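Local coordinates for protein nudix hydrolase DR_0079 (Deinococcus radiodurans, PDB 2O5F) that hydrolyses nucleoside di- and triphosphates to monophosphates with the help of magnesium, and strongly prefers the cytosine nucleotides CDP and CTP, at residues D10-D16 with E32-V36; N38-S44 with V118-D124; E79-R83 with I94-W99; T110-M116 with D158-L162. All coordinates share one frame; numbering follows the deposited sequence.

Contact 1: residues D10-D16 with E32-V36; sequences DLVNERD and ERVRV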
loop_
_atom_site.group_PDB
_atom_site.type_symbol
_atom_site.label_atom_id
_atom_site.label_comp_id
_atom_site.label_asym_id
_atom_site.label_seq_id
_atom_site.Cartn_x
_atom_site.Cartn_y
_atom_site.Cartn_z
ATOM N N ASP A 10 10.147 -11.555 -6.245
ATOM C CA ASP A 10 11.570 -11.600 -5.916
ATOM C C ASP A 10 11.699 -11.891 -4.419
ATOM O O ASP A 10 10.903 -11.408 -3.621
ATOM C CB ASP A 10 12.241 -10.251 -6.225
ATOM C CG ASP A 10 12.671 -10.119 -7.676
ATOM O OD1 ASP A 10 12.800 -8.965 -8.151
ATOM O OD2 ASP A 10 12.899 -11.159 -8.336
ATOM N N LEU A 11 12.686 -12.704 -4.053
ATOM C CA LEU A 11 12.949 -13.015 -2.653
ATOM C C LEU A 11 14.058 -12.053 -2.232
ATOM O O LEU A 11 15.013 -11.840 -2.981
ATOM C CB LEU A 11 13.429 -14.463 -2.485
ATOM C CG LEU A 11 12.403 -15.590 -2.608
ATOM C CD1 LEU A 11 13.126 -16.935 -2.696
ATOM C CD2 LEU A 11 11.456 -15.561 -1.406
ATOM N N VAL A 12 13.933 -11.467 -1.046
ATOM C CA VAL A 12 14.938 -10.523 -0.566
ATOM C C VAL A 12 15.411 -10.874 0.836
ATOM O O VAL A 12 14.690 -11.524 1.600
ATOM C CB VAL A 12 14.381 -9.066 -0.571
ATOM C CG1 VAL A 12 14.007 -8.656 -1.978
ATOM C CG2 VAL A 12 13.174 -8.961 0.355
ATOM N N ASN A 13 16.633 -10.452 1.160
ATOM C CA ASN A 13 17.213 -10.695 2.481
ATOM C C ASN A 13 16.946 -9.509 3.405
ATOM O O ASN A 13 16.204 -8.594 3.052
ATOM C CB ASN A 13 18.732 -10.938 2.386
ATOM C CG ASN A 13 19.493 -9.745 1.812
ATOM O OD1 ASN A 13 19.055 -8.600 1.904
ATOM N ND2 ASN A 13 20.654 -10.017 1.233
ATOM N N GLU A 14 17.561 -9.530 4.585
ATOM C CA GLU A 14 17.401 -8.460 5.564
ATOM C C GLU A 14 17.799 -7.074 5.073
ATOM O O GLU A 14 17.348 -6.061 5.611
ATOM C CB GLU A 14 18.193 -8.775 6.836
ATOM C CG GLU A 14 17.484 -9.697 7.800
ATOM C CD GLU A 14 17.430 -11.138 7.334
ATOM O OE1 GLU A 14 16.681 -11.924 7.961
ATOM O OE2 GLU A 14 18.137 -11.489 6.361
ATOM N N ARG A 15 18.663 -7.032 4.069
ATOM C CA ARG A 15 19.137 -5.766 3.509
ATOM C C ARG A 15 18.305 -5.352 2.294
ATOM O O ARG A 15 18.612 -4.361 1.623
ATOM C CB ARG A 15 20.604 -5.904 3.094
ATOM C CG ARG A 15 21.584 -6.121 4.239
ATOM C CD ARG A 15 21.690 -4.879 5.108
ATOM N NE ARG A 15 22.862 -4.889 5.990
ATOM C CZ ARG A 15 23.078 -5.778 6.955
ATOM N NH1 ARG A 15 22.206 -6.748 7.181
ATOM N NH2 ARG A 15 24.168 -5.692 7.705
ATOM N N ASP A 16 17.250 -6.114 2.027
ATOM C CA ASP A 16 16.371 -5.872 0.891
ATOM C C ASP A 16 17.140 -6.086 -0.404
ATOM O O ASP A 16 16.990 -5.338 -1.370
ATOM C CB ASP A 16 15.774 -4.458 0.932
ATOM C CG ASP A 16 14.646 -4.276 -0.074
ATOM O OD1 ASP A 16 13.920 -5.254 -0.336
ATOM O OD2 ASP A 16 14.471 -3.159 -0.600
ATOM N N GLU A 32 7.698 -11.625 4.933
ATOM C CA GLU A 32 8.869 -10.871 5.380
ATOM C C GLU A 32 10.055 -11.075 4.434
ATOM O O GLU A 32 11.106 -10.437 4.582
ATOM C CB GLU A 32 9.269 -11.294 6.798
ATOM C CG GLU A 32 9.640 -12.766 6.916
ATOM C CD GLU A 32 8.489 -13.643 7.387
ATOM O OE1 GLU A 32 7.315 -13.345 7.063
ATOM O OE2 GLU A 32 8.772 -14.651 8.069
ATOM N N ARG A 33 9.881 -11.970 3.466
ATOM C CA ARG A 33 10.934 -12.264 2.498
ATOM C C ARG A 33 10.629 -11.706 1.111
ATOM O O ARG A 33 11.318 -12.026 0.142
ATOM C CB ARG A 33 11.161 -13.776 2.420
ATOM C CG ARG A 33 11.666 -14.371 3.719
ATOM C CD ARG A 33 11.791 -15.882 3.634
ATOM N NE ARG A 33 12.284 -16.441 4.889
ATOM C CZ ARG A 33 12.417 -17.744 5.123
ATOM N NH1 ARG A 33 12.093 -18.627 4.184
ATOM N NH2 ARG A 33 12.871 -18.165 6.296
ATOM N N VAL A 34 9.589 -10.877 1.017
ATOM C CA VAL A 34 9.221 -10.265 -0.257
ATOM C C VAL A 34 8.957 -8.767 -0.120
ATOM O O VAL A 34 8.913 -8.227 0.992
ATOM C CB VAL A 34 7.980 -10.938 -0.890
ATOM C CG1 VAL A 34 8.262 -12.423 -1.125
ATOM C CG2 VAL A 34 6.757 -10.758 0.003
ATOM N N ARG A 35 8.779 -8.106 -1.264
ATOM C CA ARG A 35 8.553 -6.663 -1.309
ATOM C C ARG A 35 7.151 -6.273 -1.785
ATOM O O ARG A 35 6.582 -6.897 -2.683
ATOM C CB ARG A 35 9.608 -6.009 -2.222
ATOM C CG ARG A 35 11.022 -6.523 -1.956
ATOM C CD ARG A 35 12.155 -5.606 -2.434
ATOM N NE ARG A 35 12.418 -5.678 -3.860
ATOM C CZ ARG A 35 13.598 -5.423 -4.429
ATOM N NH1 ARG A 35 14.658 -5.073 -3.702
ATOM N NH2 ARG A 35 13.718 -5.524 -5.741
ATOM N N VAL A 36 6.593 -5.246 -1.154
ATOM C CA VAL A 36 5.283 -4.726 -1.526
ATOM C C VAL A 36 5.377 -3.204 -1.586
ATOM O O VAL A 36 6.355 -2.617 -1.126
ATOM C CB VAL A 36 4.185 -5.105 -0.492
ATOM C CG1 VAL A 36 4.055 -6.624 -0.401
ATOM C CG2 VAL A 36 4.518 -4.510 0.876
HETATM O O HOH W 1 9.540 -9.089 -3.767
HETATM O O HOH W 2 11.323 -6.698 -6.996
HETATM O O HOH W 3 13.762 -11.281 4.325
#
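Val12 and Arg33 make the one direct backbone hydrogen bond of this contact. Val12 N donates to Arg33 O at 2.9 Å. The same Arg33 O receives a CA-H...O contact from Leu11 CA at 3.4 Å. Two waters bridge further backbone atoms. One water donates to Asp10 O and accepts from Arg35 N. Another donates to both Val12 O and Glu32 O. The contact thus joins the end of strand 8-12, in the two-stranded antiparallel sheet with strand 18-23, to the residues that lead into strand 35-42 in the mixed sheet of the Nudix fold. Val12 packs on the aliphatic part of Arg35, and the two side chains cross at about a right angle. Val12 CG1 touches Arg35 CD at 3.6 Å and lies over one face of the guanidinium. The charged contacts are looser. Arg35 NH1 reaches Asp16 OD1 in a weak salt bridge of 3.5 Å, and this pair is doubtful, because the oxygen is modelled too near its neighbour. Asp16 OD2 is bonded to Tyr78 OH. A water links Arg35 NH2 to Asp10 OD1, which also accepts from Gly75 N, while Asp10 OD2 is held by Ser74 and Gln21.

Contact 2: residues N38-S44 with V118-D124; sequences NAFLRNS and VYELRSD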
loop_
_atom_site.group_PDB
_atom_site.type_symbol
_atom_site.label_atom_id
_atom_site.label_comp_id
_atom_site.label_asym_id
_atom_site.label_seq_id
_atom_site.Cartn_x
_atom_site.Cartn_y
_atom_site.Cartn_z
ATOM N N ASN A 38 2.964 0.447 -1.001
ATOM C CA ASN A 38 1.756 0.964 -0.387
ATOM C C ASN A 38 1.776 2.462 -0.635
ATOM O O ASN A 38 2.846 3.073 -0.674
ATOM C CB ASN A 38 1.740 0.677 1.118
ATOM C CG ASN A 38 1.370 -0.767 1.439
ATOM O OD1 ASN A 38 0.296 -1.233 1.080
ATOM N ND2 ASN A 38 2.263 -1.473 2.116
ATOM N N ALA A 39 0.606 3.048 -0.835
ATOM C CA ALA A 39 0.540 4.484 -1.061
ATOM C C ALA A 39 -0.752 5.045 -0.515
ATOM O O ALA A 39 -1.755 4.343 -0.400
ATOM C CB ALA A 39 0.658 4.800 -2.549
ATOM N N PHE A 40 -0.690 6.321 -0.160
ATOM C CA PHE A 40 -1.824 7.041 0.363
ATOM C C PHE A 40 -2.077 8.220 -0.556
ATOM O O PHE A 40 -1.141 8.897 -0.980
ATOM C CB PHE A 40 -1.529 7.564 1.769
ATOM C CG PHE A 40 -1.530 6.502 2.824
ATOM C CD1 PHE A 40 -2.715 5.891 3.207
ATOM C CD2 PHE A 40 -0.345 6.117 3.443
ATOM C CE1 PHE A 40 -2.727 4.903 4.201
ATOM C CE2 PHE A 40 -0.345 5.127 4.438
ATOM C CZ PHE A 40 -1.542 4.523 4.813
ATOM N N LEU A 41 -3.342 8.437 -0.877
ATOM C CA LEU A 41 -3.750 9.562 -1.702
ATOM C C LEU A 41 -4.231 10.596 -0.683
ATOM O O LEU A 41 -5.193 10.345 0.044
ATOM C CB LEU A 41 -4.906 9.145 -2.611
ATOM C CG LEU A 41 -5.531 10.235 -3.488
ATOM C CD1 LEU A 41 -4.525 10.675 -4.546
ATOM C CD2 LEU A 41 -6.791 9.697 -4.157
ATOM N N ARG A 42 -3.563 11.745 -0.606
ATOM C CA ARG A 42 -3.968 12.773 0.350
ATOM C C ARG A 42 -4.378 14.067 -0.343
ATOM O O ARG A 42 -3.692 14.543 -1.250
ATOM C CB ARG A 42 -2.837 13.069 1.344
ATOM C CG ARG A 42 -3.238 14.059 2.435
ATOM C CD ARG A 42 -2.069 14.429 3.332
ATOM N NE ARG A 42 -0.963 14.985 2.558
ATOM C CZ ARG A 42 0.146 15.490 3.088
ATOM N NH1 ARG A 42 0.305 15.514 4.407
ATOM N NH2 ARG A 42 1.102 15.967 2.299
ATOM N N ASN A 43 -5.499 14.638 0.085
ATOM C CA ASN A 43 -5.973 15.875 -0.514
ATOM C C ASN A 43 -5.446 17.105 0.227
ATOM O O ASN A 43 -4.645 16.994 1.151
ATOM C CB ASN A 43 -7.506 15.901 -0.580
ATOM C CG ASN A 43 -8.178 15.854 0.790
ATOM O OD1 ASN A 43 -7.570 16.159 1.815
ATOM N ND2 ASN A 43 -9.460 15.483 0.802
ATOM N N SER A 44 -5.904 18.280 -0.192
ATOM C CA SER A 44 -5.460 19.528 0.414
ATOM C C SER A 44 -6.095 19.756 1.780
ATOM O O SER A 44 -5.751 20.706 2.482
ATOM C CB SER A 44 -5.784 20.692 -0.521
ATOM O OG SER A 44 -7.144 20.678 -0.886
ATOM N N VAL A 118 6.630 3.243 0.844
ATOM C CA VAL A 118 5.321 3.859 1.001
ATOM C C VAL A 118 5.411 5.200 0.282
ATOM O O VAL A 118 6.377 5.943 0.455
ATOM C CB VAL A 118 4.981 4.099 2.492
ATOM C CG1 VAL A 118 3.525 4.530 2.640
ATOM C CG2 VAL A 118 5.247 2.834 3.295
ATOM N N TYR A 119 4.410 5.489 -0.538
ATOM C CA TYR A 119 4.372 6.726 -1.309
ATOM C C TYR A 119 3.182 7.574 -0.917
ATOM O O TYR A 119 2.233 7.088 -0.305
ATOM C CB TYR A 119 4.236 6.401 -2.793
ATOM C CG TYR A 119 5.345 5.559 -3.346
ATOM C CD1 TYR A 119 6.550 6.138 -3.753
ATOM C CD2 TYR A 119 5.199 4.175 -3.468
ATOM C CE1 TYR A 119 7.575 5.360 -4.271
ATOM C CE2 TYR A 119 6.221 3.392 -3.984
ATOM C CZ TYR A 119 7.402 3.989 -4.383
ATOM O OH TYR A 119 8.412 3.211 -4.905
ATOM N N GLU A 120 3.234 8.850 -1.274
ATOM C CA GLU A 120 2.112 9.734 -1.017
ATOM C C GLU A 120 1.753 10.373 -2.356
ATOM O O GLU A 120 2.608 10.960 -3.019
ATOM C CB GLU A 120 2.464 10.818 0.005
ATOM C CG GLU A 120 1.308 11.773 0.266
ATOM C CD GLU A 120 1.621 12.815 1.320
ATOM O OE1 GLU A 120 2.468 13.696 1.051
ATOM O OE2 GLU A 120 1.027 12.740 2.419
ATOM N N LEU A 121 0.496 10.221 -2.756
ATOM C CA LEU A 121 -0.011 10.777 -4.005
ATOM C C LEU A 121 -0.853 11.987 -3.604
ATOM O O LEU A 121 -1.616 11.918 -2.640
ATOM C CB LEU A 121 -0.889 9.739 -4.718
ATOM C CG LEU A 121 -1.058 9.783 -6.241
ATOM C CD1 LEU A 121 0.269 9.421 -6.898
ATOM C CD2 LEU A 121 -2.138 8.784 -6.678
ATOM N N ARG A 122 -0.709 13.098 -4.324
ATOM C CA ARG A 122 -1.476 14.303 -4.010
ATOM C C ARG A 122 -2.577 14.576 -5.036
ATOM O O ARG A 122 -2.305 14.703 -6.231
ATOM C CB ARG A 122 -0.549 15.528 -3.938
ATOM C CG ARG A 122 0.606 15.424 -2.950
ATOM C CD ARG A 122 0.122 14.995 -1.573
ATOM N NE ARG A 122 -0.993 15.814 -1.111
ATOM C CZ ARG A 122 -0.876 17.065 -0.682
ATOM N NH1 ARG A 122 0.316 17.648 -0.648
ATOM N NH2 ARG A 122 -1.952 17.735 -0.298
ATOM N N SER A 123 -3.815 14.676 -4.557
ATOM C CA SER A 123 -4.955 14.957 -5.413
ATOM C C SER A 123 -6.203 15.261 -4.606
ATOM O O SER A 123 -6.433 14.660 -3.554
ATOM C CB SER A 123 -5.263 13.774 -6.331
ATOM O OG SER A 123 -6.380 14.068 -7.164
ATOM N N ASP A 124 -7.005 16.199 -5.095
ATOM C CA ASP A 124 -8.251 16.536 -4.422
ATOM C C ASP A 124 -9.412 15.828 -5.108
ATOM O O ASP A 124 -10.537 15.883 -4.637
ATOM C CB ASP A 124 -8.482 18.050 -4.434
ATOM C CG ASP A 124 -7.710 18.763 -3.340
ATOM O OD1 ASP A 124 -7.938 18.452 -2.159
ATOM O OD2 ASP A 124 -6.875 19.630 -3.655
HETATM O O HOH W 4 -10.920 15.903 -1.914
#
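Two parallel strands, 35-42 and 115-122, pair here in the middle of the mixed sheet of the Nudix fold, where Asn38 O accepts from Tyr119 N. The ladder goes on with Phe40 N to Tyr119 O, Leu121 N to Phe40 O and Arg42 N to Leu121 O, the last two both 2.8 Å. The strand segments cross at -21°. On one face Leu41 CD1 packs against Leu121 CD2 at 3.7 Å. On the other, Glu120 lays its carboxylate over one face of the Arg42 guanidinium, with Glu120 OE1 2.9 Å from Arg42 NH2. No N-H points at that oxygen, so the pair is held by charge. Glu120 has further partners in Arg100 and Tyr167. Arg122 folds at chi2 and chi3 (both -51°) and curls back to the neighbouring strand. Arg122 NE gives a nearly straight bond (176°) to Arg42 O at 3.0 Å, with the oxygen in the guanidinium plane. Past the strands, Asp124 OD1 accepts from Ser44 N at 2.8 Å and from Ser44 OG at 2.7 Å, from opposite faces of its carboxylate. Helix 78-90 covers the face of Ala39 and Leu121 through Phe82. Helix 159-166 packs on Phe40 and Val118, and strand 98-105 flanks strand 115-122.

Contact 3: residues E79-R83 with I94-W99; sequences EEAFR and IDALSW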
loop_
_atom_site.group_PDB
_atom_site.type_symbol
_atom_site.label_atom_id
_atom_site.label_comp_id
_atom_site.label_asym_id
_atom_site.label_seq_id
_atom_site.Cartn_x
_atom_site.Cartn_y
_atom_site.Cartn_z
ATOM N N GLU A 79 9.033 1.689 -7.822
ATOM C CA GLU A 79 8.283 2.701 -8.569
ATOM C C GLU A 79 7.406 2.071 -9.655
ATOM O O GLU A 79 6.260 2.482 -9.857
ATOM C CB GLU A 79 9.242 3.711 -9.211
ATOM C CG GLU A 79 8.537 4.909 -9.842
ATOM C CD GLU A 79 9.489 5.833 -10.581
ATOM O OE1 GLU A 79 10.674 5.908 -10.185
ATOM O OE2 GLU A 79 9.048 6.493 -11.549
ATOM N N GLU A 80 7.940 1.077 -10.357
ATOM C CA GLU A 80 7.180 0.418 -11.408
ATOM C C GLU A 80 5.962 -0.305 -10.841
ATOM O O GLU A 80 4.887 -0.295 -11.443
ATOM C CB GLU A 80 8.074 -0.559 -12.176
ATOM C CG GLU A 80 9.159 0.137 -12.989
ATOM C CD GLU A 80 10.197 -0.822 -13.537
ATOM O OE1 GLU A 80 10.209 -1.995 -13.104
ATOM O OE2 GLU A 80 11.004 -0.395 -14.394
ATOM N N ALA A 81 6.122 -0.927 -9.677
ATOM C CA ALA A 81 5.007 -1.637 -9.062
ATOM C C ALA A 81 3.945 -0.619 -8.651
ATOM O O ALA A 81 2.743 -0.863 -8.775
ATOM C CB ALA A 81 5.486 -2.420 -7.848
ATOM N N PHE A 82 4.410 0.524 -8.164
ATOM C CA PHE A 82 3.528 1.599 -7.730
ATOM C C PHE A 82 2.709 2.083 -8.919
ATOM O O PHE A 82 1.480 2.145 -8.849
ATOM C CB PHE A 82 4.374 2.734 -7.127
ATOM C CG PHE A 82 3.590 3.964 -6.744
ATOM C CD1 PHE A 82 2.296 3.871 -6.250
ATOM C CD2 PHE A 82 4.172 5.224 -6.857
ATOM C CE1 PHE A 82 1.591 5.015 -5.875
ATOM C CE2 PHE A 82 3.478 6.371 -6.486
ATOM C CZ PHE A 82 2.181 6.265 -5.992
ATOM N N ARG A 83 3.384 2.405 -10.020
ATOM C CA ARG A 83 2.681 2.879 -11.206
ATOM C C ARG A 83 1.652 1.857 -11.683
ATOM O O ARG A 83 0.545 2.216 -12.087
ATOM C CB ARG A 83 3.665 3.176 -12.341
ATOM C CG ARG A 83 2.975 3.716 -13.583
ATOM C CD ARG A 83 3.957 4.106 -14.672
ATOM N NE ARG A 83 4.786 5.253 -14.303
ATOM C CZ ARG A 83 6.015 5.163 -13.805
ATOM N NH1 ARG A 83 6.573 3.975 -13.609
ATOM N NH2 ARG A 83 6.691 6.264 -13.509
ATOM N N ILE A 94 0.236 7.925 -12.090
ATOM C CA ILE A 94 1.057 8.663 -11.131
ATOM C C ILE A 94 1.859 9.775 -11.789
ATOM O O ILE A 94 2.134 10.802 -11.172
ATOM C CB ILE A 94 2.027 7.730 -10.351
ATOM C CG1 ILE A 94 3.048 7.102 -11.299
ATOM C CG2 ILE A 94 1.233 6.638 -9.633
ATOM C CD1 ILE A 94 4.094 6.254 -10.578
ATOM N N ASP A 95 2.224 9.575 -13.050
ATOM C CA ASP A 95 2.997 10.575 -13.777
ATOM C C ASP A 95 2.162 11.827 -14.047
ATOM O O ASP A 95 2.703 12.895 -14.328
ATOM C CB ASP A 95 3.507 9.981 -15.095
ATOM C CG ASP A 95 4.358 8.739 -14.880
ATOM O OD1 ASP A 95 5.314 8.805 -14.077
ATOM O OD2 ASP A 95 4.079 7.698 -15.514
ATOM N N ALA A 96 0.841 11.692 -13.944
ATOM C CA ALA A 96 -0.065 12.812 -14.183
ATOM C C ALA A 96 -0.359 13.582 -12.900
ATOM O O ALA A 96 -1.047 14.602 -12.920
ATOM C CB ALA A 96 -1.368 12.306 -14.794
ATOM N N LEU A 97 0.159 13.094 -11.781
ATOM C CA LEU A 97 -0.074 13.759 -10.508
ATOM C C LEU A 97 1.231 13.938 -9.747
ATOM O O LEU A 97 2.282 13.453 -10.164
ATOM C CB LEU A 97 -1.049 12.939 -9.660
ATOM C CG LEU A 97 -2.388 12.552 -10.293
ATOM C CD1 LEU A 97 -3.223 11.810 -9.261
ATOM C CD2 LEU A 97 -3.123 13.789 -10.781
ATOM N N SER A 98 1.160 14.644 -8.626
ATOM C CA SER A 98 2.333 14.859 -7.796
ATOM C C SER A 98 2.419 13.730 -6.765
ATOM O O SER A 98 1.427 13.412 -6.109
ATOM C CB SER A 98 2.228 16.211 -7.085
ATOM O OG SER A 98 3.219 16.336 -6.076
ATOM N N TRP A 99 3.597 13.119 -6.643
ATOM C CA TRP A 99 3.819 12.038 -5.681
ATOM C C TRP A 99 5.272 11.996 -5.235
ATOM O O TRP A 99 6.149 12.598 -5.852
ATOM C CB TRP A 99 3.458 10.669 -6.271
ATOM C CG TRP A 99 4.310 10.249 -7.435
ATOM C CD1 TRP A 99 4.099 10.548 -8.746
ATOM C CD2 TRP A 99 5.507 9.447 -7.395
ATOM N NE1 TRP A 99 5.075 9.984 -9.522
ATOM C CE2 TRP A 99 5.952 9.301 -8.722
ATOM C CE3 TRP A 99 6.238 8.839 -6.363
ATOM C CZ2 TRP A 99 7.102 8.573 -9.059
ATOM C CZ3 TRP A 99 7.384 8.110 -6.695
ATOM C CH2 TRP A 99 7.801 7.986 -8.038
HETATM O O HOH W 5 -0.089 4.793 -12.568
#
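Phe82 and Arg83 both hold CG opposite their backbone N (chi1 175° in Phe82), which sends the ring of Phe82 to Ile94 and Trp99 and the chain of Arg83 out across Ile94. A bend at chi3 then brings the guanidinium of Arg83 round to Asp95. It grips the carboxylate side-on, Arg83 NE to Asp95 OD2 at 2.8 Å and Arg83 NH2 to Asp95 OD1 at 2.9 Å. The two flat groups are nearly coplanar, 23° apart. Arg83 NH2 also bonds to Glu79 OE2 at 3.1 Å, one helical turn back, so a single arginine serves two acids. A methionine in place of Arg83 would probably leave Glu79 and Asp95 without the positive charge between them and set both carboxylates free to turn. Beneath this network the packing is apolar. Ile94 CD1 touches Arg83 CB at 3.6 Å. Ile94 CG2 sits over the face of the Phe82 ring, 4.0 Å from its centroid, in a CH-pi contact. Phe82 turns its edge to the face of Trp99 in a T-shaped pair, with planes at 77°. Glu79 CG rests against Trp99 CH2 at 3.6 Å. Tyr119 meets both rings from the sheet. Residues 79-83 belong to the Nudix box, whose helix 78-90 carries Glu85 and Glu89, the probable magnesium ligands, and this contact ties that helix to the segment leading into strand 98-105.

Contact 4: residues T110-M116 with D158-L162; sequences TTLSSFM and DLAEL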
loop_
_atom_site.group_PDB
_atom_site.type_symbol
_atom_site.label_atom_id
_atom_site.label_comp_id
_atom_site.label_asym_id
_atom_site.label_seq_id
_atom_site.Cartn_x
_atom_site.Cartn_y
_atom_site.Cartn_z
ATOM N N THR A 110 10.100 -3.362 12.216
ATOM C CA THR A 110 8.756 -2.883 12.521
ATOM C C THR A 110 7.847 -4.101 12.588
ATOM O O THR A 110 8.316 -5.237 12.516
ATOM C CB THR A 110 8.210 -1.998 11.386
ATOM O OG1 THR A 110 8.107 -2.776 10.183
ATOM C CG2 THR A 110 9.123 -0.804 11.137
ATOM N N THR A 111 6.545 -3.877 12.731
ATOM C CA THR A 111 5.627 -5.008 12.734
ATOM C C THR A 111 4.884 -5.061 11.403
ATOM O O THR A 111 3.799 -5.638 11.309
ATOM C CB THR A 111 4.605 -4.970 13.912
ATOM O OG1 THR A 111 4.161 -3.627 14.150
ATOM C CG2 THR A 111 5.233 -5.543 15.167
ATOM N N LEU A 112 5.478 -4.455 10.375
ATOM C CA LEU A 112 4.889 -4.471 9.043
ATOM C C LEU A 112 5.230 -5.823 8.415
ATOM O O LEU A 112 6.272 -6.418 8.715
ATOM C CB LEU A 112 5.421 -3.314 8.190
ATOM C CG LEU A 112 4.994 -1.921 8.684
ATOM C CD1 LEU A 112 5.780 -0.851 7.936
ATOM C CD2 LEU A 112 3.484 -1.723 8.472
ATOM N N SER A 113 4.343 -6.297 7.548
ATOM C CA SER A 113 4.462 -7.610 6.899
ATOM C C SER A 113 5.611 -7.906 5.923
ATOM O O SER A 113 6.136 -9.022 5.912
ATOM C CB SER A 113 3.147 -7.921 6.191
ATOM O OG SER A 113 2.859 -6.920 5.237
ATOM N N SER A 114 5.979 -6.926 5.101
ATOM C CA SER A 114 7.024 -7.098 4.097
ATOM C C SER A 114 7.897 -5.866 3.965
ATOM O O SER A 114 7.641 -4.835 4.580
ATOM C CB SER A 114 6.399 -7.342 2.717
ATOM O OG SER A 114 5.421 -8.350 2.740
ATOM N N PHE A 115 8.932 -5.986 3.138
ATOM C CA PHE A 115 9.797 -4.862 2.849
ATOM C C PHE A 115 8.912 -3.973 1.999
ATOM O O PHE A 115 8.105 -4.464 1.206
ATOM C CB PHE A 115 11.021 -5.331 2.070
ATOM C CG PHE A 115 12.122 -5.829 2.954
ATOM C CD1 PHE A 115 12.981 -4.929 3.575
ATOM C CD2 PHE A 115 12.275 -7.186 3.203
ATOM C CE1 PHE A 115 13.981 -5.374 4.434
ATOM C CE2 PHE A 115 13.275 -7.640 4.064
ATOM C CZ PHE A 115 14.130 -6.725 4.679
ATOM N N MET A 116 9.035 -2.667 2.158
ATOM C CA MET A 116 8.170 -1.807 1.389
ATOM C C MET A 116 8.592 -0.367 1.269
ATOM O O MET A 116 9.373 0.159 2.066
ATOM C CB MET A 116 6.767 -1.822 1.998
ATOM C CG MET A 116 6.718 -1.325 3.439
ATOM S SD MET A 116 5.029 -1.267 4.089
ATOM C CE MET A 116 4.698 -2.988 4.436
ATOM N N ASP A 158 -1.682 -4.030 8.164
ATOM C CA ASP A 158 -0.645 -3.013 8.347
ATOM C C ASP A 158 -1.108 -1.578 8.169
ATOM O O ASP A 158 -0.304 -0.651 8.265
ATOM C CB ASP A 158 0.535 -3.262 7.408
ATOM C CG ASP A 158 1.270 -4.555 7.718
ATOM O OD1 ASP A 158 1.316 -4.964 8.901
ATOM O OD2 ASP A 158 1.825 -5.138 6.771
ATOM N N LEU A 159 -2.398 -1.390 7.920
ATOM C CA LEU A 159 -2.925 -0.049 7.706
ATOM C C LEU A 159 -2.689 0.889 8.886
ATOM O O LEU A 159 -2.132 1.963 8.709
ATOM C CB LEU A 159 -4.417 -0.116 7.378
ATOM C CG LEU A 159 -5.112 1.223 7.124
ATOM C CD1 LEU A 159 -4.389 1.998 6.020
ATOM C CD2 LEU A 159 -6.561 0.966 6.738
ATOM N N ALA A 160 -3.103 0.480 10.082
ATOM C CA ALA A 160 -2.932 1.315 11.262
ATOM C C ALA A 160 -1.472 1.711 11.487
ATOM O O ALA A 160 -1.172 2.892 11.685
ATOM C CB ALA A 160 -3.480 0.611 12.501
ATOM N N GLU A 161 -0.567 0.734 11.452
ATOM C CA GLU A 161 0.856 1.005 11.664
ATOM C C GLU A 161 1.428 1.944 10.595
ATOM O O GLU A 161 2.237 2.821 10.909
ATOM C CB GLU A 161 1.656 -0.311 11.712
ATOM C CG GLU A 161 3.179 -0.125 11.829
ATOM C CD GLU A 161 3.929 -1.405 12.228
ATOM O OE1 GLU A 161 3.367 -2.508 12.101
ATOM O OE2 GLU A 161 5.094 -1.308 12.660
ATOM N N LEU A 162 1.015 1.769 9.341
ATOM C CA LEU A 162 1.509 2.644 8.275
ATOM C C LEU A 162 1.067 4.086 8.493
ATOM O O LEU A 162 1.840 5.032 8.270
ATOM C CB LEU A 162 1.014 2.174 6.904
ATOM C CG LEU A 162 1.739 0.962 6.318
ATOM C CD1 LEU A 162 1.112 0.597 4.974
ATOM C CD2 LEU A 162 3.231 1.300 6.130
#
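The loop before strand 115-122 meets the start of helix 159-166 here, on the side of the Nudix sheet that this helix covers, and two acidic side chains, Asp158 and Glu161, hold Ser113 and Thr111. Asp158 OD2 accepts from Ser113 N at 2.9 Å and from Ser113 OG at 2.6 Å. The hydroxyl comes nearly end-on to the C-O bond, while the N-H arrives on the syn side, 33° out of the carboxylate plane. With an alanine in place of Asp158, Ser113 N and OG would probably lose their shared acceptor, and the Ser113 hydroxyl would be freer to turn. With chi1 at 176° the extended Glu161 chain points away from its own backbone N and carries the carboxylate to Thr111. Thr111 N donates to the syn lone pair of Glu161 OE2 at 3.0 Å. The modelled 2.5 Å between Thr111 OG1 and Glu161 OE1 is doubtfully short. Glu161 OE2 has a second partner in Arg165, further along the helix. Thr110 OG1 accepts from Leu112 N in an ST turn, which shapes the loop, and also bonds to Ser106 O. Leu112 packs against the chains of both acids. Leu112 CD2 lies 3.5 Å from Asp158 CB. Leu162 CD2 is in turn 3.8 Å from Leu112 CD1 and 3.7 Å from Met116 SD.

Overall arrangement
All four contacts reach the mixed sheet in which strands 35-42 and 115-122 are parallel neighbours. Contact 1 comes first along the chain and closes before the others open. Contact 3 falls wholly between the two segments of contact 2, while contacts 2 and 4 interlock in sequence. Contacts 1 and 2 use successive parts of strand 35-42, on opposite sides of the chain's centre, with their own centres about 24 Å apart. Contacts 2 and 3 are closest, with centres about 10 Å apart, joined by a probable hydrogen bond from Arg122 N to Ser98 O. Contacts 1 and 4 meet through Val34, Val36 and Phe115. Contacts 3 and 4 bring helices 78-90 and 159-166 to the sheet, and the first bears the probable magnesium ligands.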